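Local coordinates for protein CurF (Lyngbya majuscula, PDB 2Q35) that probably decarboxylates a thioester intermediate in polyketide chain beta-branching, as the crotonase-fold ECH2 decarboxylase domain of CurF, at residues P172-S177 with L182-Q187; I70-G75 with E224-T229. The protein carries 1 engineered substitution. All blocks are in the same frame, centred on the assembly; numbering follows the deposited sequence.

In the fold
From the N terminus, the chain passes through strands 4-10 and 13-18, helix 29-44 and strand 50-54 before helix 66-73 brings in the first half of contact 2. Residues 172-177 contain strand 175-176, at one border of the six-stranded sheet, and after four intervening residues, all helical, the second half of contact 1 begins, on helix 178-192. Contact 1 therefore closes a very short loop. Helix 197-230 comes next, and near its end residues 224-229 meet 70-75, closing a loop that holds all of contact 1 within it. The two contacts lie on opposite sides of the chain's centre, their nearest atoms about 23 Å apart: one ties sheet border to helix, the other helix to helix.

Contact 1: residues P172-S177 with L182-Q187; sequences PFPVVS and LNYAQQ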
loop_
_atom_site.group_PDB
_atom_site.type_symbol
_atom_site.label_atom_id
_atom_site.label_comp_id
_atom_site.label_asym_id
_atom_site.label_seq_id
_atom_site.Cartn_x
_atom_site.Cartn_y
_atom_site.Cartn_z
ATOM N N PRO A 172 3.918 2.300 -8.313
ATOM C CA PRO A 172 2.779 3.217 -8.364
ATOM C C PRO A 172 3.134 4.641 -8.776
ATOM O O PRO A 172 2.699 5.587 -8.113
ATOM C CB PRO A 172 2.257 3.202 -6.929
ATOM C CG PRO A 172 3.436 2.820 -6.081
ATOM C CD PRO A 172 4.467 2.150 -6.950
ATOM N N PHE A 173 3.950 4.800 -9.809
ATOM C CA PHE A 173 4.225 6.121 -10.382
ATOM C C PHE A 173 4.217 5.976 -11.886
ATOM O O PHE A 173 4.436 4.872 -12.381
ATOM C CB PHE A 173 5.601 6.635 -9.971
ATOM C CG PHE A 173 5.678 7.106 -8.544
ATOM C CD1 PHE A 173 5.060 8.285 -8.167
ATOM C CD2 PHE A 173 6.383 6.383 -7.602
ATOM C CE1 PHE A 173 5.137 8.751 -6.863
ATOM C CE2 PHE A 173 6.472 6.839 -6.286
ATOM C CZ PHE A 173 5.854 8.030 -5.926
ATOM N N PRO A 174 3.983 7.080 -12.626
ATOM C CA PRO A 174 4.055 6.945 -14.094
ATOM C C PRO A 174 5.485 6.731 -14.564
ATOM O O PRO A 174 6.433 7.310 -14.017
ATOM C CB PRO A 174 3.525 8.273 -14.634
ATOM C CG PRO A 174 3.329 9.168 -13.463
ATOM C CD PRO A 174 3.626 8.444 -12.187
ATOM N N VAL A 175 5.618 5.880 -15.580
ATOM C CA VAL A 175 6.914 5.609 -16.173
ATOM C C VAL A 175 6.691 5.782 -17.664
ATOM O O VAL A 175 5.913 5.036 -18.257
ATOM C CB VAL A 175 7.405 4.173 -15.893
ATOM C CG1 VAL A 175 8.838 4.008 -16.402
ATOM C CG2 VAL A 175 7.345 3.841 -14.389
ATOM N N VAL A 176 7.378 6.759 -18.246
ATOM C CA VAL A 176 7.193 7.094 -19.670
ATOM C C VAL A 176 8.526 7.235 -20.382
ATOM O O VAL A 176 9.583 7.237 -19.754
ATOM C CB VAL A 176 6.306 8.365 -19.886
ATOM C CG1 VAL A 176 4.937 8.212 -19.189
ATOM C CG2 VAL A 176 6.992 9.660 -19.373
ATOM N N SER A 177 8.502 7.292 -21.717
ATOM C CA SER A 177 9.756 7.379 -22.437
ATOM C C SER A 177 10.492 8.632 -22.025
ATOM O O SER A 177 9.867 9.668 -21.737
ATOM C CB SER A 177 9.507 7.425 -23.941
ATOM O OG SER A 177 8.617 6.397 -24.331
ATOM N N LEU A 182 9.618 15.059 -18.918
ATOM C CA LEU A 182 9.404 16.451 -18.518
ATOM C C LEU A 182 8.031 16.975 -18.973
ATOM O O LEU A 182 7.302 17.589 -18.188
ATOM C CB LEU A 182 10.549 17.315 -19.023
ATOM C CG LEU A 182 10.464 18.776 -18.638
ATOM C CD1 LEU A 182 10.441 18.926 -17.097
ATOM C CD2 LEU A 182 11.627 19.530 -19.217
ATOM N N ASN A 183 7.649 16.700 -20.237
ATOM C CA ASN A 183 6.318 17.087 -20.719
ATOM C C ASN A 183 5.184 16.548 -19.838
ATOM O O ASN A 183 4.222 17.260 -19.571
ATOM C CB ASN A 183 6.089 16.608 -22.173
ATOM C CG ASN A 183 7.004 17.293 -23.197
ATOM O OD1 ASN A 183 7.288 16.729 -24.296
ATOM N ND2 ASN A 183 7.453 18.492 -22.879
ATOM N N TYR A 184 5.295 15.292 -19.407
ATOM C CA TYR A 184 4.266 14.666 -18.588
ATOM C C TYR A 184 4.171 15.456 -17.274
ATOM O O TYR A 184 3.069 15.794 -16.845
ATOM C CB TYR A 184 4.595 13.196 -18.320
ATOM C CG TYR A 184 3.532 12.490 -17.493
ATOM C CD1 TYR A 184 3.449 12.708 -16.121
ATOM C CD2 TYR A 184 2.592 11.630 -18.079
ATOM C CE1 TYR A 184 2.486 12.091 -15.350
ATOM C CE2 TYR A 184 1.614 10.990 -17.300
ATOM C CZ TYR A 184 1.585 11.239 -15.918
ATOM O OH TYR A 184 0.662 10.659 -15.069
ATOM N N ALA A 185 5.332 15.745 -16.681
ATOM C CA ALA A 185 5.393 16.493 -15.405
ATOM C C ALA A 185 4.782 17.889 -15.568
ATOM O O ALA A 185 4.022 18.360 -14.706
ATOM C CB ALA A 185 6.822 16.598 -14.888
ATOM N N GLN A 186 5.092 18.542 -16.685
ATOM C CA GLN A 186 4.598 19.889 -16.936
ATOM C C GLN A 186 3.086 19.882 -17.061
ATOM O O GLN A 186 2.408 20.766 -16.524
ATOM C CB GLN A 186 5.243 20.485 -18.197
ATOM C CG GLN A 186 6.745 20.774 -18.016
ATOM C CD GLN A 186 7.465 21.043 -19.336
ATOM O OE1 GLN A 186 6.953 20.714 -20.407
ATOM N NE2 GLN A 186 8.655 21.614 -19.258
ATOM N N GLN A 187 2.556 18.877 -17.746
ATOM C CA GLN A 187 1.098 18.762 -17.911
ATOM C C GLN A 187 0.393 18.555 -16.582
ATOM O O GLN A 187 -0.635 19.203 -16.318
ATOM C CB GLN A 187 0.749 17.650 -18.913
ATOM C CG GLN A 187 1.158 18.027 -20.334
ATOM C CD GLN A 187 0.810 16.978 -21.371
ATOM O OE1 GLN A 187 -0.132 16.193 -21.202
ATOM N NE2 GLN A 187 1.564 16.974 -22.472
#
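Pro174 and Tyr184 meet with their side chains crossing at about a right angle, the pyrrolidine ring set against the phenol end of the tyrosine. The CG atom of Pro174 does most of the touching, 3.5 Å from Tyr184 OH and 3.6 Å from Tyr184 CE1. Beside it, Pro174 CB makes an off-centre CH-pi contact, 4.3 Å from the centroid of the Tyr184 ring and 30° off its normal. Tyr184 reaches this place because its CG lies anti to the backbone N (chi1 -179°), which carries the ring out from the helix toward Pro174 and Val176. Nearer the root of the same ring, Val176 CG1 approaches Tyr184 CD2 more loosely, at 4.3 Å and obliquely. Cutting Tyr184 back to an alanine would probably leave Pro174 and Val176 without the ring they pack on and open a gap between this segment and the helix. The ring also touches Val116 of strand 114-118 and Arg169 of the second subunit, so the contact lies close to a subunit boundary. With Pro174 and Val176 bonded through their backbones to Phe117, this is sheet-to-helix packing at the border strand of the crotonase fold, where helix 178-192 follows strand 175-176 after a single residue.

Contact 2: residues I70-G75 with E224-T229; sequences IRKTRG and EIHQVT
Lys72 and His226 join two helix ends: the last turn of helix 66-73, with the residues that follow it, faces the C-terminal turns of helix 197-230. Helix 66-73 terminates in a Schellman motif, in which Gly75 has a positive phi and its N bonds back to Lys72 O at 2.8 Å. Residues 224-229 are fully helical, with Thr229 N bonded to Ile225 O at 3.0 Å. Between the segments the side chains of Lys72 and His226 come from opposite directions, and Lys72 NZ donates to His226 NE2 at 2.8 Å. Lys72 NZ meets the ring at its edge, only 9° out of the ring plane, and Lys72 CE lies at the same edge, 3.6 Å from His226 NE2. Bends at chi3 (84°) and chi4 curl the end of the lysine chain onto this edge. His226 ND1 is hydrogen-bonded to the backbone oxygen of Thr133, so both ring nitrogens are engaged, which would hold the imidazole against rotation. Phe230 adds a cation-pi contact to Lys72 and also meets the His226 ring, while Phe132 meets that ring roughly perpendicular. A glycerol, probably from the crystallisation liquor, lies about 3 Å from the His226 side chain, consistent with a pocket. The pair thus bridges helix 66-73 and the C-terminal part of helix 197-230, with helix 235-240 packed on Ile70 and Thr73 through Ile239, and the third subunit touching Ile225 and Thr229.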
loop_
_atom_site.group_PDB
_atom_site.type_symbol
_atom_site.label_atom_id
_atom_site.label_comp_id
_atom_site.label_asym_id
_atom_site.label_seq_id
_atom_site.Cartn_x
_atom_site.Cartn_y
_atom_site.Cartn_z
ATOM N N ILE A 70 34.785 7.346 -0.521
ATOM C CA ILE A 70 36.158 7.000 -0.157
ATOM C C ILE A 70 36.691 7.977 0.902
ATOM O O ILE A 70 37.321 7.554 1.872
ATOM C CB ILE A 70 37.094 6.916 -1.395
ATOM C CG1 ILE A 70 36.686 5.753 -2.313
ATOM C CG2 ILE A 70 38.572 6.786 -0.971
ATOM C CD1 ILE A 70 36.942 4.332 -1.726
ATOM N N ARG A 71 36.418 9.270 0.723
ATOM C CA ARG A 71 36.790 10.283 1.724
ATOM C C ARG A 71 36.140 9.965 3.071
ATOM O O ARG A 71 36.782 10.037 4.115
ATOM C CB ARG A 71 36.394 11.688 1.252
ATOM C CG ARG A 71 37.276 12.233 0.126
ATOM C CD ARG A 71 36.549 13.311 -0.661
ATOM N NE ARG A 71 36.558 14.600 0.026
ATOM C CZ ARG A 71 35.691 15.585 -0.214
ATOM N NH1 ARG A 71 34.723 15.428 -1.113
ATOM N NH2 ARG A 71 35.787 16.729 0.455
ATOM N N LYS A 72 34.869 9.572 3.033
ATOM C CA LYS A 72 34.151 9.195 4.242
ATOM C C LYS A 72 34.762 7.995 4.982
ATOM O O LYS A 72 34.707 7.960 6.211
ATOM C CB LYS A 72 32.665 8.953 3.947
ATOM C CG LYS A 72 31.766 9.111 5.182
ATOM C CD LYS A 72 30.300 9.341 4.812
ATOM C CE LYS A 72 29.559 8.036 4.541
ATOM N NZ LYS A 72 29.343 7.277 5.796
ATOM N N THR A 73 35.334 7.019 4.262
ATOM C CA THR A 73 35.941 5.847 4.923
ATOM C C THR A 73 37.122 6.256 5.797
ATOM O O THR A 73 37.460 5.572 6.771
ATOM C CB THR A 73 36.401 4.728 3.938
ATOM O OG1 THR A 73 37.465 5.204 3.105
ATOM C CG2 THR A 73 35.241 4.236 3.073
ATOM N N ARG A 74 37.746 7.376 5.426
ATOM C CA ARG A 74 38.858 7.957 6.178
ATOM C C ARG A 74 38.370 8.927 7.268
ATOM O O ARG A 74 39.176 9.479 8.035
ATOM C CB ARG A 74 39.812 8.656 5.213
ATOM C CG ARG A 74 40.345 7.748 4.106
ATOM C CD ARG A 74 41.589 8.331 3.451
ATOM N NE ARG A 74 41.272 9.463 2.583
ATOM C CZ ARG A 74 41.145 9.383 1.261
ATOM N NH1 ARG A 74 41.320 8.221 0.635
ATOM N NH2 ARG A 74 40.848 10.471 0.560
ATOM N N GLY A 75 37.050 9.118 7.334
ATOM C CA GLY A 75 36.422 10.010 8.308
ATOM C C GLY A 75 36.603 11.452 7.889
ATOM O O GLY A 75 36.629 12.357 8.726
ATOM N N GLU A 224 22.409 6.012 12.567
ATOM C CA GLU A 224 23.059 5.191 13.608
ATOM C C GLU A 224 23.521 3.824 13.096
ATOM O O GLU A 224 24.643 3.399 13.392
ATOM C CB GLU A 224 22.165 5.064 14.860
ATOM C CG GLU A 224 22.467 6.166 15.914
ATOM C CD GLU A 224 21.288 6.554 16.833
ATOM O OE1 GLU A 224 20.373 5.717 17.064
ATOM O OE2 GLU A 224 21.295 7.719 17.334
ATOM N N ILE A 225 22.670 3.168 12.299
ATOM C CA ILE A 225 22.971 1.819 11.792
ATOM C C ILE A 225 24.009 1.967 10.681
ATOM O O ILE A 225 24.947 1.162 10.558
ATOM C CB ILE A 225 21.675 1.132 11.255
ATOM C CG1 ILE A 225 20.656 0.969 12.386
ATOM C CG2 ILE A 225 21.988 -0.229 10.587
ATOM C CD1 ILE A 225 19.219 0.808 11.892
ATOM N N HIS A 226 23.846 3.018 9.880
ATOM C CA HIS A 226 24.791 3.294 8.813
ATOM C C HIS A 226 26.193 3.481 9.338
ATOM O O HIS A 226 27.148 2.960 8.777
ATOM C CB HIS A 226 24.355 4.507 7.997
ATOM C CG HIS A 226 25.363 4.939 6.983
ATOM N ND1 HIS A 226 25.392 4.432 5.701
ATOM C CD2 HIS A 226 26.360 5.854 7.053
ATOM C CE1 HIS A 226 26.385 4.994 5.033
ATOM N NE2 HIS A 226 26.987 5.859 5.829
ATOM N N GLN A 227 26.327 4.215 10.438
ATOM C CA GLN A 227 27.647 4.426 11.004
ATOM C C GLN A 227 28.341 3.117 11.393
ATOM O O GLN A 227 29.563 3.012 11.283
ATOM C CB GLN A 227 27.564 5.404 12.171
ATOM C CG GLN A 227 27.280 6.839 11.710
ATOM C CD GLN A 227 28.433 7.443 10.916
ATOM O OE1 GLN A 227 28.327 7.667 9.700
ATOM N NE2 GLN A 227 29.550 7.691 11.596
ATOM N N VAL A 228 27.575 2.122 11.841
ATOM C CA VAL A 228 28.167 0.837 12.205
ATOM C C VAL A 228 28.544 0.056 10.945
ATOM O O VAL A 228 29.660 -0.453 10.835
ATOM C CB VAL A 228 27.212 -0.004 13.074
ATOM C CG1 VAL A 228 27.765 -1.409 13.306
ATOM C CG2 VAL A 228 26.990 0.689 14.385
ATOM N N THR A 229 27.601 -0.047 10.011
ATOM C CA THR A 229 27.826 -0.924 8.850
ATOM C C THR A 229 28.792 -0.348 7.814
ATOM O O THR A 229 29.441 -1.115 7.072
ATOM C CB THR A 229 26.506 -1.344 8.176
ATOM O OG1 THR A 229 25.860 -0.195 7.617
ATOM C CG2 THR A 229 25.580 -2.038 9.160
#